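Exo-beta-1,3-glucanase (PDB 4PEY) hydrolyses laminarin and laminarioligosaccharides as a secreted family 55 exo-beta-1,3-glucanase, removing glucose units from non-reducing ends, with glucose and laminaribiose as end products. Local coordinates at residues Glu13-Val24 with Ala278-Pro289; Ser76-Pro84 with Phe224-Phe235. The protein carries 1 engineered substitution. One frame throughout, in Å; residues are numbered along the deposited sequence.

Interaction 1. Residues Glu13-Val24 with Ala278-Pro289; sequences EVVGGGDLGPNV and AVDQGLHLLFTP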
loop_
_atom_site.group_PDB
_atom_site.type_symbol
_atom_site.label_atom_id
_atom_site.label_comp_id
_atom_site.label_asym_id
_atom_site.label_seq_id
_atom_site.Cartn_x
_atom_site.Cartn_y
_atom_site.Cartn_z
ATOM N N GLU A 13 -26.457 -8.873 -20.365
ATOM C CA GLU A 13 -25.762 -10.131 -20.602
ATOM C C GLU A 13 -25.077 -10.624 -19.332
ATOM O O GLU A 13 -25.207 -11.790 -18.967
ATOM C CB GLU A 13 -24.737 -9.978 -21.733
ATOM C CG GLU A 13 -24.822 -11.056 -22.814
ATOM C CD GLU A 13 -24.557 -12.456 -22.281
ATOM O OE1 GLU A 13 -23.469 -12.682 -21.707
ATOM O OE2 GLU A 13 -25.440 -13.331 -22.434
ATOM N N VAL A 14 -24.352 -9.738 -18.656
ATOM C CA VAL A 14 -23.584 -10.128 -17.476
ATOM C C VAL A 14 -24.451 -10.168 -16.220
ATOM O O VAL A 14 -25.165 -9.214 -15.913
ATOM C CB VAL A 14 -22.399 -9.171 -17.237
ATOM C CG1 VAL A 14 -21.575 -9.654 -16.061
ATOM C CG2 VAL A 14 -21.533 -9.070 -18.487
ATOM N N VAL A 15 -24.382 -11.275 -15.487
ATOM C CA VAL A 15 -25.213 -11.440 -14.300
ATOM C C VAL A 15 -24.430 -11.083 -13.039
ATOM O O VAL A 15 -23.272 -11.479 -12.876
ATOM C CB VAL A 15 -25.766 -12.883 -14.199
ATOM C CG1 VAL A 15 -24.644 -13.899 -14.317
ATOM C CG2 VAL A 15 -26.543 -13.079 -12.903
ATOM N N GLY A 16 -25.057 -10.307 -12.160
ATOM C CA GLY A 16 -24.428 -9.905 -10.915
ATOM C C GLY A 16 -24.601 -10.934 -9.810
ATOM O O GLY A 16 -25.492 -11.785 -9.871
ATOM N N GLY A 17 -23.738 -10.850 -8.801
ATOM C CA GLY A 17 -23.812 -11.718 -7.639
ATOM C C GLY A 17 -23.332 -13.134 -7.894
ATOM O O GLY A 17 -22.625 -13.410 -8.863
ATOM N N GLY A 18 -23.716 -14.043 -7.011
ATOM C CA GLY A 18 -23.334 -15.433 -7.162
ATOM C C GLY A 18 -22.293 -15.878 -6.157
ATOM O O GLY A 18 -21.910 -15.128 -5.259
ATOM N N ASP A 19 -21.843 -17.116 -6.324
ATOM C CA ASP A 19 -20.883 -17.750 -5.430
ATOM C C ASP A 19 -19.521 -17.054 -5.472
ATOM O O ASP A 19 -19.078 -16.609 -6.532
ATOM C CB ASP A 19 -20.734 -19.222 -5.815
ATOM C CG ASP A 19 -19.922 -20.010 -4.814
ATOM O OD1 ASP A 19 -20.452 -20.309 -3.723
ATOM O OD2 ASP A 19 -18.762 -20.344 -5.122
ATOM N N LEU A 20 -18.858 -16.969 -4.322
ATOM C CA LEU A 20 -17.547 -16.324 -4.236
ATOM C C LEU A 20 -16.386 -17.259 -4.594
ATOM O O LEU A 20 -15.242 -16.827 -4.682
ATOM C CB LEU A 20 -17.335 -15.751 -2.834
ATOM C CG LEU A 20 -18.324 -14.652 -2.448
ATOM C CD1 LEU A 20 -18.029 -14.118 -1.051
ATOM C CD2 LEU A 20 -18.291 -13.534 -3.485
ATOM N N GLY A 21 -16.676 -18.540 -4.797
ATOM C CA GLY A 21 -15.663 -19.454 -5.299
ATOM C C GLY A 21 -14.849 -20.149 -4.221
ATOM O O GLY A 21 -14.963 -19.828 -3.038
ATOM N N PRO A 22 -14.001 -21.101 -4.630
ATOM C CA PRO A 22 -13.306 -21.980 -3.684
ATOM C C PRO A 22 -12.155 -21.321 -2.926
ATOM O O PRO A 22 -11.655 -21.926 -1.977
ATOM C CB PRO A 22 -12.782 -23.103 -4.580
ATOM C CG PRO A 22 -12.612 -22.458 -5.919
ATOM C CD PRO A 22 -13.740 -21.477 -6.033
ATOM N N ASN A 23 -11.740 -20.121 -3.331
ATOM C CA ASN A 23 -10.612 -19.453 -2.685
ATOM C C ASN A 23 -11.049 -18.446 -1.626
ATOM O O ASN A 23 -10.221 -17.768 -1.020
ATOM C CB ASN A 23 -9.736 -18.752 -3.725
ATOM C CG ASN A 23 -9.083 -19.722 -4.682
ATOM O OD1 ASN A 23 -8.953 -20.911 -4.387
ATOM N ND2 ASN A 23 -8.652 -19.216 -5.836
ATOM N N VAL A 24 -12.354 -18.334 -1.417
ATOM C CA VAL A 24 -12.868 -17.543 -0.312
ATOM C C VAL A 24 -13.405 -18.515 0.727
ATOM O O VAL A 24 -14.412 -19.190 0.504
ATOM C CB VAL A 24 -13.983 -16.560 -0.740
ATOM C CG1 VAL A 24 -14.457 -15.754 0.459
ATOM C CG2 VAL A 24 -13.497 -15.617 -1.831
ATOM N N ALA A 278 -19.319 -5.759 -18.102
ATOM C CA ALA A 278 -19.994 -5.667 -16.810
ATOM C C ALA A 278 -20.063 -4.219 -16.329
ATOM O O ALA A 278 -21.116 -3.749 -15.897
ATOM C CB ALA A 278 -19.290 -6.540 -15.773
ATOM N N VAL A 279 -18.940 -3.509 -16.414
ATOM C CA VAL A 279 -18.900 -2.120 -15.972
ATOM C C VAL A 279 -19.784 -1.251 -16.869
ATOM O O VAL A 279 -20.536 -0.400 -16.379
ATOM C CB VAL A 279 -17.460 -1.575 -15.956
ATOM C CG1 VAL A 279 -17.453 -0.108 -15.556
ATOM C CG2 VAL A 279 -16.609 -2.393 -14.993
ATOM N N ASP A 280 -19.721 -1.484 -18.178
ATOM C CA ASP A 280 -20.555 -0.724 -19.098
ATOM C C ASP A 280 -22.042 -0.940 -18.809
ATOM O O ASP A 280 -22.841 -0.018 -18.976
ATOM C CB ASP A 280 -20.246 -1.095 -20.546
ATOM C CG ASP A 280 -20.806 -0.088 -21.530
ATOM O OD1 ASP A 280 -20.679 1.128 -21.273
ATOM O OD2 ASP A 280 -21.383 -0.510 -22.552
ATOM N N GLN A 281 -22.398 -2.139 -18.357
ATOM C CA GLN A 281 -23.785 -2.470 -18.055
ATOM C C GLN A 281 -24.212 -2.013 -16.661
ATOM O O GLN A 281 -25.368 -2.190 -16.279
ATOM C CB GLN A 281 -24.008 -3.976 -18.221
ATOM C CG GLN A 281 -23.876 -4.434 -19.673
ATOM C CD GLN A 281 -23.873 -5.943 -19.829
ATOM O OE1 GLN A 281 -24.307 -6.673 -18.936
ATOM N NE2 GLN A 281 -23.382 -6.419 -20.970
ATOM N N GLY A 282 -23.287 -1.422 -15.905
ATOM C CA GLY A 282 -23.633 -0.826 -14.625
ATOM C C GLY A 282 -23.245 -1.613 -13.386
ATOM O O GLY A 282 -23.563 -1.203 -12.267
ATOM N N LEU A 283 -22.562 -2.740 -13.572
ATOM C CA LEU A 283 -22.105 -3.543 -12.435
ATOM C C LEU A 283 -20.781 -3.048 -11.872
ATOM O O LEU A 283 -19.932 -2.528 -12.602
ATOM C CB LEU A 283 -21.964 -5.013 -12.835
ATOM C CG LEU A 283 -23.263 -5.705 -13.253
ATOM C CD1 LEU A 283 -22.962 -7.099 -13.768
ATOM C CD2 LEU A 283 -24.267 -5.757 -12.103
ATOM N N HIS A 284 -20.618 -3.218 -10.566
ATOM C CA HIS A 284 -19.324 -3.046 -9.929
ATOM C C HIS A 284 -18.514 -4.325 -10.117
ATOM O O HIS A 284 -19.003 -5.288 -10.711
ATOM C CB HIS A 284 -19.508 -2.710 -8.452
ATOM C CG HIS A 284 -20.352 -1.493 -8.222
ATOM N ND1 HIS A 284 -19.819 -0.223 -8.163
ATOM C CD2 HIS A 284 -21.689 -1.349 -8.067
ATOM C CE1 HIS A 284 -20.790 0.650 -7.963
ATOM N NE2 HIS A 284 -21.936 -0.006 -7.907
ATOM N N LEU A 285 -17.273 -4.327 -9.633
ATOM C CA LEU A 285 -16.381 -5.475 -9.806
ATOM C C LEU A 285 -15.906 -6.009 -8.464
ATOM O O LEU A 285 -15.383 -5.255 -7.649
ATOM C CB LEU A 285 -15.165 -5.095 -10.660
ATOM C CG LEU A 285 -15.471 -4.654 -12.097
ATOM C CD1 LEU A 285 -14.202 -4.178 -12.789
ATOM C CD2 LEU A 285 -16.122 -5.780 -12.898
ATOM N N LEU A 286 -16.091 -7.308 -8.243
ATOM C CA LEU A 286 -15.527 -7.998 -7.086
ATOM C C LEU A 286 -14.583 -9.079 -7.576
ATOM O O LEU A 286 -15.038 -10.092 -8.117
ATOM C CB LEU A 286 -16.629 -8.614 -6.214
ATOM C CG LEU A 286 -16.145 -9.268 -4.914
ATOM C CD1 LEU A 286 -15.643 -8.208 -3.941
ATOM C CD2 LEU A 286 -17.249 -10.111 -4.284
ATOM N N PHE A 287 -13.275 -8.862 -7.413
ATOM C CA PHE A 287 -12.291 -9.842 -7.856
ATOM C C PHE A 287 -12.057 -10.875 -6.760
ATOM O O PHE A 287 -11.466 -10.578 -5.719
ATOM C CB PHE A 287 -10.959 -9.175 -8.244
ATOM C CG PHE A 287 -11.035 -8.326 -9.483
ATOM C CD1 PHE A 287 -11.494 -7.021 -9.417
ATOM C CD2 PHE A 287 -10.637 -8.833 -10.716
ATOM C CE1 PHE A 287 -11.558 -6.234 -10.559
ATOM C CE2 PHE A 287 -10.707 -8.053 -11.854
ATOM C CZ PHE A 287 -11.163 -6.754 -11.777
ATOM N N THR A 288 -12.517 -12.097 -6.992
ATOM C CA THR A 288 -12.269 -13.176 -6.045
ATOM C C THR A 288 -10.780 -13.548 -6.128
ATOM O O THR A 288 -10.114 -13.218 -7.116
ATOM C CB THR A 288 -13.176 -14.393 -6.337
ATOM O OG1 THR A 288 -12.874 -14.939 -7.626
ATOM C CG2 THR A 288 -14.639 -13.977 -6.301
ATOM N N PRO A 289 -10.241 -14.213 -5.090
ATOM C CA PRO A 289 -8.789 -14.448 -5.071
ATOM C C PRO A 289 -8.327 -15.336 -6.212
ATOM O O PRO A 289 -8.823 -16.448 -6.390
ATOM C CB PRO A 289 -8.555 -15.137 -3.719
ATOM C CG PRO A 289 -9.788 -14.808 -2.898
ATOM C CD PRO A 289 -10.898 -14.763 -3.893
HETATM O O HOH W 1 -25.533 -6.741 -16.757
#

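Interaction 2. Residues Ser76-Pro84 with Phe224-Phe235; sequences SIAGLGLNP and FLYLDGDDYKVF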
loop_
_atom_site.group_PDB
_atom_site.type_symbol
_atom_site.label_atom_id
_atom_site.label_comp_id
_atom_site.label_asym_id
_atom_site.label_seq_id
_atom_site.Cartn_x
_atom_site.Cartn_y
_atom_site.Cartn_z
ATOM N N SER A 76 -5.674 -12.761 2.726
ATOM C CA SER A 76 -6.401 -11.699 3.409
ATOM C C SER A 76 -7.255 -12.319 4.502
ATOM O O SER A 76 -7.745 -13.444 4.356
ATOM C CB SER A 76 -7.289 -10.902 2.443
ATOM O OG SER A 76 -8.254 -11.731 1.816
ATOM N N ILE A 77 -7.430 -11.595 5.603
ATOM C CA ILE A 77 -8.356 -12.050 6.636
ATOM C C ILE A 77 -9.218 -10.873 7.054
ATOM O O ILE A 77 -8.733 -9.748 7.173
ATOM C CB ILE A 77 -7.614 -12.676 7.853
ATOM C CG1 ILE A 77 -8.616 -13.270 8.848
ATOM C CG2 ILE A 77 -6.680 -11.670 8.525
ATOM C CD1 ILE A 77 -7.967 -14.186 9.866
ATOM N N ALA A 78 -10.509 -11.118 7.221
ATOM C CA ALA A 78 -11.422 -10.037 7.566
ATOM C C ALA A 78 -12.688 -10.533 8.239
ATOM O O ALA A 78 -13.095 -11.688 8.071
ATOM C CB ALA A 78 -11.789 -9.230 6.312
ATOM N N GLY A 79 -13.307 -9.633 8.994
ATOM C CA GLY A 79 -14.636 -9.861 9.533
ATOM C C GLY A 79 -15.705 -9.342 8.586
ATOM O O GLY A 79 -15.438 -8.518 7.705
ATOM N N LEU A 80 -16.926 -9.825 8.786
ATOM C CA LEU A 80 -18.042 -9.512 7.902
ATOM C C LEU A 80 -19.152 -8.739 8.619
ATOM O O LEU A 80 -20.291 -8.713 8.165
ATOM C CB LEU A 80 -18.604 -10.801 7.293
ATOM C CG LEU A 80 -17.715 -11.532 6.282
ATOM C CD1 LEU A 80 -18.235 -12.955 6.022
ATOM C CD2 LEU A 80 -17.612 -10.740 4.973
ATOM N N GLY A 81 -18.815 -8.100 9.735
ATOM C CA GLY A 81 -19.759 -7.220 10.397
ATOM C C GLY A 81 -19.720 -5.827 9.802
ATOM O O GLY A 81 -18.808 -5.480 9.052
ATOM N N LEU A 82 -20.715 -5.016 10.136
ATOM C CA LEU A 82 -20.707 -3.624 9.730
ATOM C C LEU A 82 -19.630 -2.881 10.516
ATOM O O LEU A 82 -19.017 -1.936 10.018
ATOM C CB LEU A 82 -22.080 -2.989 9.950
ATOM C CG LEU A 82 -22.244 -1.552 9.465
ATOM C CD1 LEU A 82 -21.978 -1.439 7.966
ATOM C CD2 LEU A 82 -23.634 -1.062 9.809
ATOM N N ASN A 83 -19.396 -3.337 11.745
ATOM C CA ASN A 83 -18.411 -2.735 12.631
ATOM C C ASN A 83 -17.380 -3.772 13.097
ATOM O O ASN A 83 -17.683 -4.966 13.169
ATOM C CB ASN A 83 -19.121 -2.091 13.828
ATOM C CG ASN A 83 -19.933 -0.868 13.432
ATOM O OD1 ASN A 83 -21.166 -0.860 13.524
ATOM N ND2 ASN A 83 -19.244 0.174 12.984
ATOM N N PRO A 84 -16.151 -3.325 13.406
ATOM C CA PRO A 84 -15.098 -4.290 13.763
ATOM C C PRO A 84 -15.448 -5.167 14.975
ATOM O O PRO A 84 -15.154 -6.362 14.971
ATOM C CB PRO A 84 -13.889 -3.393 14.071
ATOM C CG PRO A 84 -14.167 -2.110 13.365
ATOM C CD PRO A 84 -15.650 -1.938 13.360
ATOM N N PHE A 224 -15.463 -2.445 1.849
ATOM C CA PHE A 224 -15.235 -3.815 2.304
ATOM C C PHE A 224 -16.517 -4.641 2.240
ATOM O O PHE A 224 -17.638 -4.118 2.368
ATOM C CB PHE A 224 -14.660 -3.833 3.731
ATOM C CG PHE A 224 -15.539 -3.150 4.745
ATOM C CD1 PHE A 224 -16.464 -3.878 5.485
ATOM C CD2 PHE A 224 -15.453 -1.779 4.950
ATOM C CE1 PHE A 224 -17.286 -3.253 6.418
ATOM C CE2 PHE A 224 -16.280 -1.142 5.875
ATOM C CZ PHE A 224 -17.196 -1.882 6.609
ATOM N N LEU A 225 -16.330 -5.937 2.017
ATOM C CA LEU A 225 -17.412 -6.905 2.011
ATOM C C LEU A 225 -17.935 -7.142 3.424
ATOM O O LEU A 225 -17.153 -7.267 4.368
ATOM C CB LEU A 225 -16.922 -8.225 1.407
ATOM C CG LEU A 225 -17.960 -9.320 1.163
ATOM C CD1 LEU A 225 -18.901 -8.915 0.015
ATOM C CD2 LEU A 225 -17.269 -10.659 0.865
ATOM N N TYR A 226 -19.252 -7.209 3.584
ATOM C CA TYR A 226 -19.798 -7.587 4.882
ATOM C C TYR A 226 -21.144 -8.263 4.714
ATOM O O TYR A 226 -21.676 -8.350 3.602
ATOM C CB TYR A 226 -19.910 -6.367 5.813
ATOM C CG TYR A 226 -21.115 -5.475 5.577
ATOM C CD1 TYR A 226 -21.178 -4.619 4.477
ATOM C CD2 TYR A 226 -22.177 -5.463 6.474
ATOM C CE1 TYR A 226 -22.273 -3.795 4.276
ATOM C CE2 TYR A 226 -23.273 -4.643 6.281
ATOM C CZ TYR A 226 -23.319 -3.811 5.178
ATOM O OH TYR A 226 -24.410 -2.992 4.979
ATOM N N LEU A 227 -21.667 -8.772 5.821
ATOM C CA LEU A 227 -22.984 -9.395 5.852
ATOM C C LEU A 227 -24.000 -8.502 6.535
ATOM O O LEU A 227 -23.823 -8.121 7.687
ATOM C CB LEU A 227 -22.917 -10.739 6.574
ATOM C CG LEU A 227 -22.443 -11.920 5.737
ATOM C CD1 LEU A 227 -22.139 -13.109 6.637
ATOM C CD2 LEU A 227 -23.504 -12.274 4.699
ATOM N N ASP A 228 -25.058 -8.165 5.807
ATOM C CA ASP A 228 -26.212 -7.485 6.378
ATOM C C ASP A 228 -27.282 -8.547 6.583
ATOM O O ASP A 228 -27.985 -8.919 5.646
ATOM C CB ASP A 228 -26.689 -6.362 5.454
ATOM C CG ASP A 228 -27.760 -5.493 6.080
ATOM O OD1 ASP A 228 -27.948 -5.554 7.314
ATOM O OD2 ASP A 228 -28.409 -4.737 5.327
ATOM N N GLY A 229 -27.373 -9.062 7.806
ATOM C CA GLY A 229 -28.155 -10.255 8.060
ATOM C C GLY A 229 -27.515 -11.427 7.335
ATOM O O GLY A 229 -26.373 -11.797 7.620
ATOM N N ASP A 230 -28.240 -11.993 6.376
ATOM C CA ASP A 230 -27.731 -13.112 5.591
ATOM C C ASP A 230 -27.304 -12.697 4.182
ATOM O O ASP A 230 -26.913 -13.539 3.376
ATOM C CB ASP A 230 -28.786 -14.215 5.495
ATOM C CG ASP A 230 -28.958 -14.974 6.793
ATOM O OD1 ASP A 230 -28.483 -14.490 7.844
ATOM O OD2 ASP A 230 -29.577 -16.056 6.761
ATOM N N ASP A 231 -27.384 -11.404 3.884
ATOM C CA ASP A 231 -27.072 -10.912 2.542
ATOM C C ASP A 231 -25.691 -10.269 2.443
ATOM O O ASP A 231 -25.370 -9.374 3.220
ATOM C CB ASP A 231 -28.118 -9.892 2.099
ATOM C CG ASP A 231 -29.508 -10.476 2.035
ATOM O OD1 ASP A 231 -29.639 -11.640 1.605
ATOM O OD2 ASP A 231 -30.466 -9.771 2.418
ATOM N N TYR A 232 -24.882 -10.705 1.479
ATOM C CA TYR A 232 -23.597 -10.048 1.228
ATOM C C TYR A 232 -23.820 -8.668 0.623
ATOM O O TYR A 232 -24.627 -8.505 -0.299
ATOM C CB TYR A 232 -22.706 -10.874 0.293
ATOM C CG TYR A 232 -22.026 -12.051 0.949
ATOM C CD1 TYR A 232 -21.002 -11.866 1.874
ATOM C CD2 TYR A 232 -22.393 -13.350 0.628
ATOM C CE1 TYR A 232 -20.378 -12.946 2.473
ATOM C CE2 TYR A 232 -21.777 -14.431 1.224
ATOM C CZ TYR A 232 -20.771 -14.225 2.141
ATOM O OH TYR A 232 -20.157 -15.308 2.726
ATOM N N LYS A 233 -23.107 -7.678 1.157
ATOM C CA LYS A 233 -23.090 -6.325 0.616
ATOM C C LYS A 233 -21.673 -5.786 0.683
ATOM O O LYS A 233 -20.825 -6.335 1.388
ATOM C CB LYS A 233 -24.034 -5.404 1.390
ATOM C CG LYS A 233 -25.465 -5.897 1.445
ATOM C CD LYS A 233 -26.412 -4.860 2.003
ATOM C CE LYS A 233 -27.842 -5.390 2.010
ATOM N NZ LYS A 233 -28.803 -4.439 2.638
ATOM N N VAL A 234 -21.417 -4.704 -0.042
ATOM C CA VAL A 234 -20.160 -3.993 0.107
ATOM C C VAL A 234 -20.450 -2.624 0.702
ATOM O O VAL A 234 -21.282 -1.870 0.179
ATOM C CB VAL A 234 -19.413 -3.862 -1.230
ATOM C CG1 VAL A 234 -18.210 -2.924 -1.076
ATOM C CG2 VAL A 234 -18.979 -5.238 -1.724
ATOM N N PHE A 235 -19.795 -2.319 1.819
ATOM C CA PHE A 235 -19.978 -1.025 2.452
ATOM C C PHE A 235 -19.023 -0.032 1.828
ATOM O O PHE A 235 -17.838 -0.336 1.649
ATOM C CB PHE A 235 -19.764 -1.087 3.965
ATOM C CG PHE A 235 -20.140 0.188 4.667
ATOM C CD1 PHE A 235 -21.471 0.573 4.764
ATOM C CD2 PHE A 235 -19.169 1.013 5.206
ATOM C CE1 PHE A 235 -21.823 1.754 5.401
ATOM C CE2 PHE A 235 -19.518 2.192 5.851
ATOM C CZ PHE A 235 -20.847 2.562 5.940
HETATM O O HOH W 2 -14.595 -7.438 5.186
HETATM O O HOH W 3 -23.430 -6.886 10.005
#

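Interaction 1. Residues Glu13-Val24 with Ala278-Pro289
The carboxamide of Asn23 meets Pro289 in its own plane: Pro289 O lies 3° out of that plane and accepts from Asn23 ND2 at 2.8 Å, with an N-H...O angle of 174°. Seen from the carbonyl of Pro289, the donor is tilted from the plane. The other amide, that of Gln281, works as an acceptor. Its OE1 receives Val14 N at 3.1 Å on a lone pair in the carbonyl plane, and a weak bond comes from Glu13 N. An alanine in place of Asn23 would keep the CB packing on Pro289 but would probably leave the Pro289 carbonyl without this donor. Next to that bond the packing is tight, for Val24 CG2 presses on Pro289 CD at 3.4 Å.

Between the two amides the contact is apolar. Val14 has CG1 anti to its nitrogen (chi1 -176°), which sets that methyl 3.7 Å from Leu283 CD1 and beside Ala278 CB. Leu20 CD2 reaches Leu286 CD2 at 3.7 Å, the two side chains crossing at about a right angle, while Leu20 O sits 3.3 Å from Thr288 CG2. The hydroxyl of that threonine is bonded to Val266 O.

A turn and a helix end shape the partners: Asp19 OD2 accepts Gly21 N at 2.8 Å in an Asx turn, and helix 272-280 ends in a Schellman motif at Gly282. The N-terminal segment thus runs along helix 272-280 and strand 284-287, early in the second beta-helix, before entering strand 24-27 of the first, consistent with the tandem, side-by-side beta-helices of family 55.

Interaction 2. Residues Ser76-Pro84 with Phe224-Phe235
Gly79 O is gripped by two donors: a water 2.9 Å from Gly79 O and 2.7 Å from Leu225 O, donating to both, and the side-chain amide of Asn114. This bridge lies where strand 75-79 of the first parallel beta-helix runs out and meets a beta-hairpin, strands 224-228 and 231-243 joined by a type II' turn at Asp228-Asp231. A single direct hydrogen bond joins the segments: Leu227 N donates to Leu80 O at 2.7 Å with an N-H...O angle of 177°. Beside that near-straight bond lies the nearest CA pair, Leu80 CA and Tyr226 CA at 4.0 Å.

Around it Leu80 splits its branches. CD2 lies over the hairpin backbone, 3.6 Å from Leu225 O, whereas CD1 touches Leu227 CD1 at 4.0 Å and comes to the edge of the Tyr232 ring. The Phe224 ring turns its edge to the oxygens of Gly81 and Leu82, which are bonded to Asn114 and Arg136 respectively.

Leu82 has CG anti to its backbone N (chi1 -175°), running beside Tyr226 and pointing the same way. Tyr226 is in turn tethered through OH to Ser257. Both CH-pi contacts of Leu82 come from one methyl: CD1 stands 4.1 Å from the centroid of the Tyr226 ring, 23° off its normal, and 4.2 Å from that of the Phe235 ring, over a face of each.

How the interactions relate
From the N terminus, residues 13-24 run first and are met only after a long loop by 278-289, which closes interaction 1. Within that loop the chain passes through residues 76-84 and later 224-235, so interaction 2 is nested inside interaction 1. The outer contact ties the N-terminal lead-in of the first beta-helix to the start of the second; the inner one folds a hairpin, which follows the coils of the first beta-helix, back on the end of an early strand. Their centres lie about 16 Å apart, and they meet through Leu20, whose CD1 packs 4.0 Å from Leu225 CD2 and also touches the Tyr232 ring.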